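Local coordinates for beta-glucosidase (Chaetomella raphigera, PDB 6JXG), which probably hydrolyses terminal, non-reducing beta-D-glucosyl residues of its substrates, releasing beta-D-glucose, as a secreted family 3 glycoside hydrolase of cellulose breakdown, at residues A120-E125 and W383-A388; T437-E442 and N482-L487; P639-A644 and P688-F693; A589-T594 and G708-S713; A8-A13 and I288-Y293. All coordinates share one frame; numbering follows the deposited sequence.

Interaction 1. Residues A120-E125 and W383-A388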
# COMPACT_ATOMS: atom_id res chain seq x y z
N ALA A 120 -0.07 13.45 -2.78
CA ALA A 120 -0.21 12.68 -3.99
C ALA A 120 -1.36 11.67 -3.96
O ALA A 120 -1.74 11.09 -2.92
CB ALA A 120 1.12 12.06 -4.40
N GLY A 121 -2.04 11.56 -5.09
CA GLY A 121 -3.41 11.05 -5.04
C GLY A 121 -3.62 9.54 -4.85
O GLY A 121 -4.72 9.13 -4.49
N ARG A 122 -2.58 8.74 -5.10
CA ARG A 122 -2.73 7.28 -5.01
C ARG A 122 -2.01 6.65 -3.82
O ARG A 122 -1.90 5.42 -3.70
CB ARG A 122 -2.22 6.66 -6.29
CG ARG A 122 -3.06 7.06 -7.49
CD ARG A 122 -2.49 6.41 -8.75
NE ARG A 122 -2.93 4.98 -8.78
CZ ARG A 122 -2.74 4.15 -9.80
NH1 ARG A 122 -2.06 4.54 -10.86
NH2 ARG A 122 -3.22 2.91 -9.74
N ASN A 123 -1.56 7.47 -2.90
CA ASN A 123 -0.70 6.95 -1.81
C ASN A 123 -1.40 5.95 -0.90
O ASN A 123 -0.82 5.00 -0.46
CB ASN A 123 -0.09 8.10 -0.98
CG ASN A 123 0.81 8.99 -1.78
OD1 ASN A 123 1.23 8.65 -2.86
ND2 ASN A 123 1.18 10.13 -1.19
N TRP A 124 -2.67 6.16 -0.70
CA TRP A 124 -3.58 5.20 -0.03
C TRP A 124 -3.62 3.78 -0.58
O TRP A 124 -3.87 2.81 0.20
CB TRP A 124 -5.01 5.76 0.04
CG TRP A 124 -5.62 6.04 -1.25
CD1 TRP A 124 -5.49 7.17 -1.99
CD2 TRP A 124 -6.34 5.10 -2.07
NE1 TRP A 124 -6.20 7.04 -3.18
CE2 TRP A 124 -6.71 5.76 -3.25
CE3 TRP A 124 -6.75 3.77 -1.88
CZ2 TRP A 124 -7.49 5.13 -4.27
CZ3 TRP A 124 -7.52 3.12 -2.91
CH2 TRP A 124 -7.88 3.81 -4.08
N GLU A 125 -3.29 3.61 -1.86
CA GLU A 125 -3.21 2.27 -2.42
C GLU A 125 -1.97 1.50 -1.96
O GLU A 125 -1.95 0.24 -2.00
CB GLU A 125 -3.12 2.34 -3.96
CG GLU A 125 -4.24 3.03 -4.71
CD GLU A 125 -4.39 2.57 -6.14
OE1 GLU A 125 -4.51 1.33 -6.40
OE2 GLU A 125 -4.42 3.44 -7.05
N TRP A 383 -10.28 6.95 -5.18
CA TRP A 383 -10.86 6.71 -6.51
C TRP A 383 -9.81 6.28 -7.52
O TRP A 383 -8.61 6.45 -7.32
CB TRP A 383 -11.59 7.94 -7.07
CG TRP A 383 -10.77 9.09 -7.41
CD1 TRP A 383 -9.99 9.24 -8.50
CD2 TRP A 383 -10.71 10.36 -6.70
NE1 TRP A 383 -9.44 10.51 -8.53
CE2 TRP A 383 -9.82 11.20 -7.43
CE3 TRP A 383 -11.27 10.85 -5.53
CZ2 TRP A 383 -9.51 12.51 -7.03
CZ3 TRP A 383 -10.99 12.20 -5.15
CH2 TRP A 383 -10.10 12.99 -5.89
N GLY A 384 -10.31 5.71 -8.60
CA GLY A 384 -9.46 5.28 -9.71
C GLY A 384 -9.54 3.80 -9.97
O GLY A 384 -10.56 3.19 -9.70
N SER A 385 -8.45 3.22 -10.49
CA SER A 385 -8.39 1.83 -10.84
C SER A 385 -8.23 0.92 -9.66
O SER A 385 -8.60 -0.25 -9.74
CB SER A 385 -7.22 1.58 -11.80
OG SER A 385 -6.03 1.79 -11.06
N GLY A 386 -7.73 1.45 -8.54
CA GLY A 386 -7.50 0.66 -7.30
C GLY A 386 -8.74 0.50 -6.41
O GLY A 386 -8.67 0.72 -5.17
N THR A 387 -9.85 0.17 -7.05
CA THR A 387 -11.17 0.13 -6.47
C THR A 387 -11.87 -1.17 -6.72
O THR A 387 -11.42 -2.00 -7.52
CB THR A 387 -12.05 1.31 -6.97
OG1 THR A 387 -12.16 1.32 -8.41
CG2 THR A 387 -11.38 2.67 -6.46
N ALA A 388 -13.05 -1.29 -6.11
CA ALA A 388 -13.96 -2.43 -6.23
C ALA A 388 -15.35 -1.90 -5.90
O ALA A 388 -15.44 -0.84 -5.30
CB ALA A 388 -13.63 -3.53 -5.27
O HOH W 1 -6.92 4.22 -7.91
O HOH W 2 -5.95 0.14 -4.26
O HOH W 3 -4.73 0.33 -8.91
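Trp124 points its six-membered ring at the backbone of 383-388. Its CH2 lies 3.4 Å from Gly386 O, which sits at the ring edge near the ring plane. Trp383 O also lies at the edge, in plane, near CZ2. One ring face carries Glu125 CG. The indole NE1 turns back to Gly121 O in a weak hydrogen bond. Glu125 sends its carboxylate to Gly386, with OE1 3.2 Å from Gly386 CA. A side chain on Gly386 would run into OE1. Arg122, bent at chi3 (79°), grips Glu125 side-on: NE (2.8 Å) and NH2 (3.0 Å) both reach OE2, from one face of the carboxylate. Ser385 OG is hydrogen-bonded to Glu442 OE2. Water 1 links Glu125 OE2 to Trp383 O and Gly386 N, water 2 links OE1 to Gly386 O, and water 3 links OE1 to Ser385 OG. A leucine in place of Glu125 would probably leave the Arg122 charge without this mate and the three waters without the carboxylate oxygens they donate to. The charge of Arg122 is probably met mainly by Glu125, with Glu442 a long, weak second partner. The result is a buried, water-mediated junction between N-terminal and C-terminal family 3 regions.

Interaction 2. Residues T437-E442 and N482-L487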
# COMPACT_ATOMS: atom_id res chain seq x y z
N THR A 437 -13.64 13.89 6.49
CA THR A 437 -12.86 13.12 5.48
C THR A 437 -11.79 13.90 4.73
O THR A 437 -11.73 15.14 4.75
CB THR A 437 -13.81 12.57 4.39
OG1 THR A 437 -14.50 13.67 3.78
CG2 THR A 437 -14.81 11.63 4.98
N ALA A 438 -10.93 13.17 4.04
CA ALA A 438 -10.16 13.71 2.96
C ALA A 438 -9.93 12.61 1.92
O ALA A 438 -9.63 11.50 2.30
CB ALA A 438 -8.84 14.31 3.44
N ASP A 439 -10.08 12.94 0.64
CA ASP A 439 -10.07 11.94 -0.40
C ASP A 439 -9.10 12.30 -1.50
O ASP A 439 -8.62 13.41 -1.60
CB ASP A 439 -11.53 11.77 -0.93
CG ASP A 439 -11.79 10.49 -1.67
OD1 ASP A 439 -10.92 9.57 -1.67
OD2 ASP A 439 -12.95 10.41 -2.26
N SER A 440 -8.82 11.31 -2.35
CA SER A 440 -7.97 11.53 -3.51
C SER A 440 -8.02 10.25 -4.33
O SER A 440 -8.60 9.24 -3.93
CB SER A 440 -6.51 11.89 -3.08
OG SER A 440 -5.76 10.81 -2.53
N GLY A 441 -7.34 10.28 -5.45
CA GLY A 441 -7.36 9.17 -6.38
C GLY A 441 -6.45 9.32 -7.56
O GLY A 441 -5.60 10.22 -7.64
N GLU A 442 -6.61 8.37 -8.48
CA GLU A 442 -5.86 8.32 -9.67
C GLU A 442 -6.16 9.52 -10.59
O GLU A 442 -7.28 10.03 -10.66
CB GLU A 442 -6.14 6.97 -10.39
CG GLU A 442 -5.23 6.74 -11.57
CD GLU A 442 -5.37 5.34 -12.17
OE1 GLU A 442 -4.75 5.11 -13.24
OE2 GLU A 442 -5.93 4.46 -11.50
N ASN A 482 -11.92 10.00 8.46
CA ASN A 482 -11.66 9.00 7.41
C ASN A 482 -10.87 9.69 6.28
O ASN A 482 -11.45 10.39 5.46
CB ASN A 482 -12.98 8.39 6.92
CG ASN A 482 -13.60 7.45 7.91
OD1 ASN A 482 -13.12 6.28 8.12
ND2 ASN A 482 -14.65 7.91 8.56
N SER A 483 -9.53 9.48 6.23
CA SER A 483 -8.69 10.16 5.28
C SER A 483 -7.71 9.24 4.62
O SER A 483 -7.17 8.32 5.25
CB SER A 483 -7.88 11.26 5.98
OG SER A 483 -6.90 11.89 5.16
N VAL A 484 -7.48 9.53 3.34
CA VAL A 484 -6.48 8.85 2.49
C VAL A 484 -5.06 9.13 2.86
O VAL A 484 -4.15 8.44 2.37
CB VAL A 484 -6.69 9.17 1.01
CG1 VAL A 484 -8.05 8.65 0.59
CG2 VAL A 484 -6.62 10.70 0.71
N GLY A 485 -4.81 10.16 3.69
CA GLY A 485 -3.45 10.51 4.02
C GLY A 485 -3.37 11.62 5.02
O GLY A 485 -4.39 12.08 5.47
N PRO A 486 -2.15 12.07 5.32
CA PRO A 486 -1.92 13.13 6.30
C PRO A 486 -2.82 14.33 6.07
O PRO A 486 -3.12 14.73 4.91
CB PRO A 486 -0.46 13.53 6.05
CG PRO A 486 0.17 12.40 5.34
CD PRO A 486 -0.90 11.66 4.64
N LEU A 487 -3.23 14.92 7.17
CA LEU A 487 -3.93 16.16 7.20
C LEU A 487 -3.27 17.04 8.32
O LEU A 487 -2.78 16.53 9.31
CB LEU A 487 -5.40 15.98 7.52
CG LEU A 487 -6.24 15.23 6.52
CD1 LEU A 487 -7.58 14.89 7.07
CD2 LEU A 487 -6.35 16.18 5.32
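Ala438 holds the adjoining strand through both of its backbone polar atoms. Its N donates to Asn482 O at 3.2 Å, and its O accepts from Val484 N at 3.1 Å, the straighter bond of the two (163° at the hydrogen). Thr437 pairs with Asn482 and Ala438 with Ser483 in parallel register. CA-H...O contacts support the ladder, from Thr437 CA to Asn482 O and from Ser483 CA to Ala438 O. Ser483 OG approaches Gly485 O in its own segment at 2.5 Å, so short for a hydrogen bond that the length is doubtful. It stands anti to the backbone N (chi1 173°), which brings it 3.5 Å from Ala438 CB. Leu487 CD2 also meets Ala438 CB, at 3.6 Å, so the methyl touches both a hydroxyl and a leucine branch. On the Thr437-Asn482 face, Thr437 CG2 lies 4.2 Å from Asn482 CB, and the two side chains cross at a slant. Their polar ends bond elsewhere: Thr437 OG1 to Asp375 and Asn482 ND2 to Asp358. Beyond the strand ends Val484 spreads its two methyls. CG1 faces Asp439 OD1, while CG2 is 3.4 Å from Ser440 OG. That hydroxyl bonds to Gly121 O. All the touching residues are buried. The contact joins the C-terminal ends of strands 431-438 and 477-483, neighbours in the six-stranded mixed sheet of the C-terminal family 3 region. Strand 498-503 lies next to 477-483, and its Trp503 packs on Ser483 and Leu487. Strand 351-355 flanks 431-438 on its other side.

Interaction 3. Residues P639-A644 and P688-F693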
# COMPACT_ATOMS: atom_id res chain seq x y z
N PRO A 639 26.64 3.91 11.80
CA PRO A 639 27.88 4.50 12.32
C PRO A 639 28.41 5.68 11.48
O PRO A 639 28.06 5.85 10.27
CB PRO A 639 28.86 3.34 12.28
CG PRO A 639 28.36 2.44 11.27
CD PRO A 639 26.85 2.58 11.22
N GLY A 640 29.31 6.48 12.09
CA GLY A 640 29.98 7.57 11.38
C GLY A 640 30.80 7.12 10.19
O GLY A 640 31.00 7.90 9.28
N SER A 641 31.21 5.84 10.11
CA SER A 641 31.86 5.29 8.89
C SER A 641 31.00 5.35 7.61
O SER A 641 31.52 5.47 6.52
CB SER A 641 32.40 3.88 9.09
OG SER A 641 31.40 2.95 9.48
N ALA A 642 29.67 5.39 7.78
CA ALA A 642 28.70 5.45 6.67
C ALA A 642 28.46 6.86 6.20
O ALA A 642 28.58 7.76 6.99
CB ALA A 642 27.38 4.85 7.15
N PRO A 643 28.03 7.05 4.92
CA PRO A 643 27.73 8.36 4.48
C PRO A 643 26.56 8.94 5.24
O PRO A 643 25.89 8.21 5.92
CB PRO A 643 27.43 8.16 2.97
CG PRO A 643 26.91 6.79 2.88
CD PRO A 643 27.77 6.06 3.87
N ALA A 644 26.35 10.25 5.15
CA ALA A 644 25.30 10.90 5.91
C ALA A 644 23.90 10.37 5.55
O ALA A 644 23.51 10.22 4.39
CB ALA A 644 25.38 12.37 5.74
N PRO A 688 28.68 -1.67 7.02
CA PRO A 688 29.77 -1.11 7.83
C PRO A 688 30.41 -2.11 8.81
O PRO A 688 29.79 -3.07 9.33
CB PRO A 688 29.12 0.03 8.63
CG PRO A 688 27.87 0.37 7.90
CD PRO A 688 27.43 -0.90 7.18
N THR A 689 31.69 -1.85 9.04
CA THR A 689 32.57 -2.81 9.63
C THR A 689 33.44 -2.21 10.78
O THR A 689 34.38 -2.80 11.25
CB THR A 689 33.35 -3.40 8.42
OG1 THR A 689 33.70 -4.74 8.70
CG2 THR A 689 34.53 -2.58 7.99
N SER A 690 33.12 -1.01 11.19
CA SER A 690 33.75 -0.40 12.36
C SER A 690 32.75 0.63 12.89
O SER A 690 31.89 1.15 12.17
CB SER A 690 35.06 0.31 12.00
OG SER A 690 34.80 1.38 11.11
N GLY A 691 32.90 0.96 14.15
CA GLY A 691 31.92 1.78 14.79
C GLY A 691 30.84 0.80 15.19
O GLY A 691 31.09 -0.43 15.35
N GLU A 692 29.64 1.32 15.35
CA GLU A 692 28.62 0.58 15.96
C GLU A 692 27.34 1.14 15.41
O GLU A 692 27.25 2.35 15.10
CB GLU A 692 28.67 0.78 17.47
CG GLU A 692 28.35 2.20 17.95
CD GLU A 692 28.36 2.29 19.47
OE1 GLU A 692 27.54 3.03 20.06
OE2 GLU A 692 29.17 1.58 20.09
N PHE A 693 26.38 0.26 15.28
CA PHE A 693 25.02 0.70 14.92
C PHE A 693 24.36 1.18 16.16
O PHE A 693 24.51 0.57 17.21
CB PHE A 693 24.24 -0.47 14.33
CG PHE A 693 24.87 -1.02 13.07
CD1 PHE A 693 24.62 -0.44 11.84
CD2 PHE A 693 25.69 -2.16 13.10
CE1 PHE A 693 25.16 -0.94 10.66
CE2 PHE A 693 26.23 -2.67 11.91
CZ PHE A 693 26.00 -2.04 10.70
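Pro639 and Glu692 bring the two backbones together, with CA atoms 5.4 Å apart. Pro639 opens a type I beta turn that ends at Ala642, closed by the bond from Ala642 N to Pro639 O (3.0 Å). Facing it, 688-693 bends round as a loop and enters strand 692-698 at Glu692. Gly691 has a positive phi (83°), and a CB there would press on Pro639 CB and on the preceding carbonyl. The Pro639 ring points into the curve of this loop and carries most of the contact. Its CB is 3.4 Å from Glu692 O and also near Ser690 O. Its CG meets Pro688 CB at 3.7 Å, where the two proline rings cross at about a right angle. Its CD lies 3.8 Å from Phe693 CD1, and these side chains run side by side, pointing the same way.

Both segments belong to the fibronectin type III-like domain, a beta-sandwich fold. The turn follows strand 628-637, which neighbours strand 692-698 in an antiparallel four-stranded sheet, so the contact gathers connections at one end of that sheet. Cys712 and Tyr677 add to the packing: Cys712 touches Pro639 and Phe693, and Tyr677 touches Pro688 and Ala642.

Toward the solvent, Ser641 supplies the polar link. Its OG donates to Ser690 O at 3.3 Å, a long bond, with the donor tilted 30° from the carbonyl plane. The chi1 of 58° puts OG between the backbone N and carbonyl carbon, where it also comes close to Pro688 CB. Glu692 N is buried here without a partner.

Interaction 4. Residues A589-T594 and G708-S713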
# COMPACT_ATOMS: atom_id res chain seq x y z
N ALA A 589 20.71 -7.40 22.15
CA ALA A 589 21.14 -7.23 20.80
C ALA A 589 22.28 -8.18 20.61
O ALA A 589 23.14 -8.25 21.49
CB ALA A 589 21.62 -5.81 20.55
N LYS A 590 22.24 -9.00 19.56
CA LYS A 590 23.28 -10.02 19.37
C LYS A 590 23.52 -10.20 17.88
O LYS A 590 22.60 -10.37 17.11
CB LYS A 590 22.84 -11.34 19.99
CG LYS A 590 23.66 -12.55 19.54
CD LYS A 590 23.23 -13.84 20.27
CE LYS A 590 24.17 -14.11 21.45
NZ LYS A 590 24.35 -15.56 21.74
N TYR A 591 24.77 -10.12 17.47
CA TYR A 591 25.12 -10.46 16.11
C TYR A 591 25.14 -12.03 16.08
O TYR A 591 25.91 -12.66 16.76
CB TYR A 591 26.46 -9.78 15.84
CG TYR A 591 26.51 -8.87 14.64
CD1 TYR A 591 26.92 -7.54 14.70
CD2 TYR A 591 26.22 -9.39 13.42
CE1 TYR A 591 26.96 -6.72 13.54
CE2 TYR A 591 26.28 -8.63 12.26
CZ TYR A 591 26.64 -7.31 12.29
OH TYR A 591 26.71 -6.69 10.99
N SER A 592 24.27 -12.67 15.33
CA SER A 592 24.29 -14.09 15.27
C SER A 592 25.13 -14.60 14.08
O SER A 592 25.50 -15.75 14.05
CB SER A 592 22.87 -14.61 15.24
OG SER A 592 22.15 -14.00 14.18
N ASP A 593 25.49 -13.74 13.14
CA ASP A 593 26.29 -14.12 11.96
C ASP A 593 27.19 -12.95 11.62
O ASP A 593 26.76 -11.98 10.96
CB ASP A 593 25.43 -14.48 10.68
CG ASP A 593 26.30 -14.78 9.43
OD1 ASP A 593 25.81 -14.83 8.25
OD2 ASP A 593 27.51 -14.98 9.62
N THR A 594 28.46 -13.05 12.05
CA THR A 594 29.47 -12.01 11.74
C THR A 594 30.26 -12.27 10.42
O THR A 594 31.12 -11.48 10.04
CB THR A 594 30.44 -11.84 12.95
OG1 THR A 594 30.91 -13.11 13.39
CG2 THR A 594 29.66 -11.20 14.16
N GLY A 708 20.53 0.92 22.62
CA GLY A 708 21.65 0.01 22.71
C GLY A 708 22.48 0.15 21.48
O GLY A 708 22.27 1.03 20.70
N SER A 709 23.43 -0.73 21.32
CA SER A 709 24.26 -0.69 20.11
C SER A 709 24.66 -2.08 19.67
O SER A 709 24.47 -3.04 20.39
CB SER A 709 25.46 0.23 20.31
OG SER A 709 26.23 -0.30 21.34
N LEU A 710 25.08 -2.17 18.42
CA LEU A 710 25.55 -3.40 17.84
C LEU A 710 26.89 -3.00 17.32
O LEU A 710 27.00 -2.15 16.44
CB LEU A 710 24.69 -3.85 16.67
CG LEU A 710 23.77 -5.06 16.66
CD1 LEU A 710 23.28 -5.24 15.23
CD2 LEU A 710 24.38 -6.33 17.21
N LYS A 711 27.92 -3.54 17.94
CA LYS A 711 29.29 -3.48 17.45
C LYS A 711 29.25 -3.98 16.01
O LYS A 711 28.56 -4.96 15.74
CB LYS A 711 30.15 -4.41 18.31
CG LYS A 711 29.40 -5.71 18.73
CD LYS A 711 28.47 -5.56 19.99
CE LYS A 711 27.12 -6.26 19.81
NZ LYS A 711 26.03 -5.78 20.72
N CYS A 712 29.89 -3.26 15.09
CA CYS A 712 29.91 -3.61 13.65
C CYS A 712 30.94 -4.71 13.32
O CYS A 712 31.82 -4.48 12.51
CB CYS A 712 30.28 -2.39 12.79
SG CYS A 712 29.12 -1.02 12.84
N SER A 713 30.78 -5.89 13.94
CA SER A 713 31.58 -7.09 13.67
C SER A 713 30.99 -8.21 14.53
O SER A 713 30.75 -8.00 15.73
CB SER A 713 33.05 -6.87 14.07
OG SER A 713 33.13 -6.27 15.36
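Ala589 and Leu710 mark the close approach of two strand ends that run almost parallel, with an 8° angle between their short axes and 7.2 Å between them. Side chains of 589-594 meet both side chains and backbone of 708-713, with no backbone pairing between the strands. Tyr591 carries most of the contact. Its ring edge faces Lys711 O, which lies near the ring plane and 3.2 Å from CD1. Leu710 crosses the tyrosine at about a right angle, and its CD2 sits 3.8 Å from Tyr591 CD1. The same methyl is 4.4 Å from Ala589 CB. Over one ring face comes the backbone of Ser713, a poorly ordered residue that also lies near Thr594 CG2. Lys711 folds back, bent at chi2 and chi3, so that NZ reaches Ser709 O at 3.2 Å in its own strand. Cys712 makes an inverse gamma turn that bends the backbone toward the tyrosine. Replacing Tyr591 by an alanine would probably open a gap beside Leu710 CD2 and leave the backbone round Ser713 with less to lie against. Leu675 and Val613 also pack on this tyrosine, and Phe693 backs Leu710. Strand 582-591 is an edge of the three-stranded sheet, and strand 704-711 an edge of the four-stranded one. Here the edge strands of two antiparallel sheets lie over each other, consistent with the two-layer beta-sandwich of a fibronectin type III-like domain.

Interaction 5. Residues A8-A13 and I288-Y293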
# COMPACT_ATOMS: atom_id res chain seq x y z
N ALA A 8 12.34 -25.08 -12.06
CA ALA A 8 11.31 -25.97 -12.61
C ALA A 8 10.32 -25.25 -13.50
O ALA A 8 9.91 -25.79 -14.48
CB ALA A 8 10.56 -26.70 -11.49
N ALA A 9 9.97 -24.00 -13.15
CA ALA A 9 9.12 -23.15 -13.98
C ALA A 9 9.73 -22.85 -15.31
O ALA A 9 9.03 -22.83 -16.32
CB ALA A 9 8.70 -21.84 -13.23
N TYR A 10 11.03 -22.58 -15.33
CA TYR A 10 11.70 -22.18 -16.54
C TYR A 10 11.85 -23.41 -17.48
O TYR A 10 11.74 -23.28 -18.72
CB TYR A 10 13.07 -21.56 -16.22
CG TYR A 10 12.99 -20.07 -16.23
CD1 TYR A 10 12.34 -19.38 -15.22
CD2 TYR A 10 13.53 -19.34 -17.27
CE1 TYR A 10 12.22 -17.98 -15.29
CE2 TYR A 10 13.41 -17.96 -17.34
CZ TYR A 10 12.73 -17.29 -16.35
OH TYR A 10 12.64 -15.87 -16.40
N LYS A 11 12.03 -24.56 -16.87
CA LYS A 11 12.09 -25.80 -17.62
C LYS A 11 10.78 -26.03 -18.37
O LYS A 11 10.79 -26.27 -19.52
CB LYS A 11 12.43 -26.98 -16.72
CG LYS A 11 12.33 -28.27 -17.40
CD LYS A 11 13.29 -29.28 -16.87
CE LYS A 11 13.30 -30.58 -17.67
NZ LYS A 11 13.25 -31.76 -16.80
N LYS A 12 9.66 -25.86 -17.67
CA LYS A 12 8.36 -26.00 -18.30
C LYS A 12 8.18 -24.91 -19.37
O LYS A 12 7.79 -25.20 -20.47
CB LYS A 12 7.26 -25.94 -17.27
CG LYS A 12 7.35 -27.11 -16.29
CD LYS A 12 6.27 -26.94 -15.26
CE LYS A 12 6.56 -27.78 -14.03
NZ LYS A 12 5.64 -27.41 -12.96
N ALA A 13 8.55 -23.68 -19.05
CA ALA A 13 8.43 -22.58 -20.01
C ALA A 13 9.24 -22.81 -21.24
O ALA A 13 8.76 -22.51 -22.31
CB ALA A 13 8.81 -21.21 -19.38
N ILE A 288 6.81 -14.86 -19.19
CA ILE A 288 5.36 -14.89 -19.00
C ILE A 288 4.88 -16.31 -18.65
O ILE A 288 4.19 -16.52 -17.64
CB ILE A 288 4.62 -14.41 -20.27
CG1 ILE A 288 4.99 -12.96 -20.56
CG2 ILE A 288 3.09 -14.52 -20.08
CD1 ILE A 288 4.75 -12.45 -21.96
N LEU A 289 5.38 -17.27 -19.42
CA LEU A 289 5.03 -18.69 -19.18
C LEU A 289 5.66 -19.17 -17.86
O LEU A 289 5.05 -19.94 -17.13
CB LEU A 289 5.47 -19.59 -20.38
CG LEU A 289 4.76 -19.27 -21.71
CD1 LEU A 289 5.27 -20.27 -22.73
CD2 LEU A 289 3.23 -19.36 -21.63
N ALA A 290 6.89 -18.77 -17.55
CA ALA A 290 7.52 -19.17 -16.30
C ALA A 290 6.62 -18.77 -15.10
O ALA A 290 6.45 -19.54 -14.16
CB ALA A 290 8.89 -18.57 -16.16
N SER A 291 6.15 -17.54 -15.10
CA SER A 291 5.31 -17.04 -14.01
C SER A 291 3.99 -17.80 -13.89
O SER A 291 3.52 -18.14 -12.79
CB SER A 291 5.07 -15.55 -14.26
OG SER A 291 6.26 -14.80 -13.91
N TRP A 292 3.41 -18.12 -15.03
CA TRP A 292 2.22 -19.00 -15.15
C TRP A 292 2.43 -20.36 -14.50
O TRP A 292 1.63 -20.79 -13.62
CB TRP A 292 1.85 -19.13 -16.64
CG TRP A 292 0.57 -19.84 -16.97
CD1 TRP A 292 -0.68 -19.47 -16.59
CD2 TRP A 292 0.41 -21.01 -17.79
NE1 TRP A 292 -1.61 -20.33 -17.11
CE2 TRP A 292 -0.96 -21.26 -17.87
CE3 TRP A 292 1.28 -21.79 -18.56
CZ2 TRP A 292 -1.48 -22.28 -18.56
CZ3 TRP A 292 0.74 -22.83 -19.26
CH2 TRP A 292 -0.64 -23.06 -19.26
N TYR A 293 3.51 -21.01 -14.90
CA TYR A 293 3.88 -22.31 -14.32
C TYR A 293 4.30 -22.17 -12.88
O TYR A 293 3.98 -23.03 -12.07
CB TYR A 293 5.02 -22.94 -15.08
CG TYR A 293 4.67 -23.48 -16.43
CD1 TYR A 293 3.76 -24.51 -16.54
CD2 TYR A 293 5.25 -23.00 -17.59
CE1 TYR A 293 3.42 -25.04 -17.74
CE2 TYR A 293 4.91 -23.56 -18.84
CZ TYR A 293 3.98 -24.59 -18.87
OH TYR A 293 3.55 -25.17 -20.05
O HOH W 4 3.17 -25.64 -12.76
O HOH W 5 5.75 -27.04 -20.80
O HOH W 6 6.53 -24.87 -11.96
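Ala9, Ala13 and Ala290 make the tight part of this crossing between two helices. The short axes pass 7.9 Å apart at 124°, and the nearest CA atoms, of Ala9 and Ala290, are only 4.9 Å apart. Small residues allow this: Ala9 CB lies 3.3 Å from Ala290 O, and Ala13 CB packs on Leu289 CB at 3.8 Å. Tyr10 leans back to the crossing, its CE1 3.5 Å from Ala290 CB, while its OH bonds to Gln226 O. Lys12 also packs closely, laying its CB over the centre of the Tyr293 ring in a CH-pi contact, 3.5 Å from the centroid and 9° off the ring normal. Trp292 covers the opposite face of that ring.

The solvent side is looser and wet. The lysine chain runs on extended, and two waters join its NZ to Tyr293 O, the bond from water 6 to that carbonyl being weak. A third water joins Lys12 O to Tyr293 OH.

The contact sets helix 7-17, near the N-terminus, against helix 278-294, which packs on strands of the TIM-barrel-like N-terminal domain. There Ile288 and Ser291 meet Phe228 of strand 228-231, and Ser291 and Trp292 meet Gln151 of strand 151-157.

Overall arrangement
Interactions 1 and 2 are buried near the centre of the molecule and touch: Ser440 and Glu442 bond to Gly121 and Ser385. In interaction 1 waters and van der Waals contacts join two loops, one braced by its own salt bridge; interaction 2 uses backbone pairing in a sheet. Interactions 3 and 4 lie about 39 to 41 Å from these, centre to centre, partly exposed in the fibronectin type III-like region. They reach neighbouring strands of one sheet, 692-698 and 704-711, and rely on apolar packing, with one serine bond in interaction 3. Interaction 5, about 21 Å or more from the others by nearest atoms, is a mostly buried helix crossing with a watered rim.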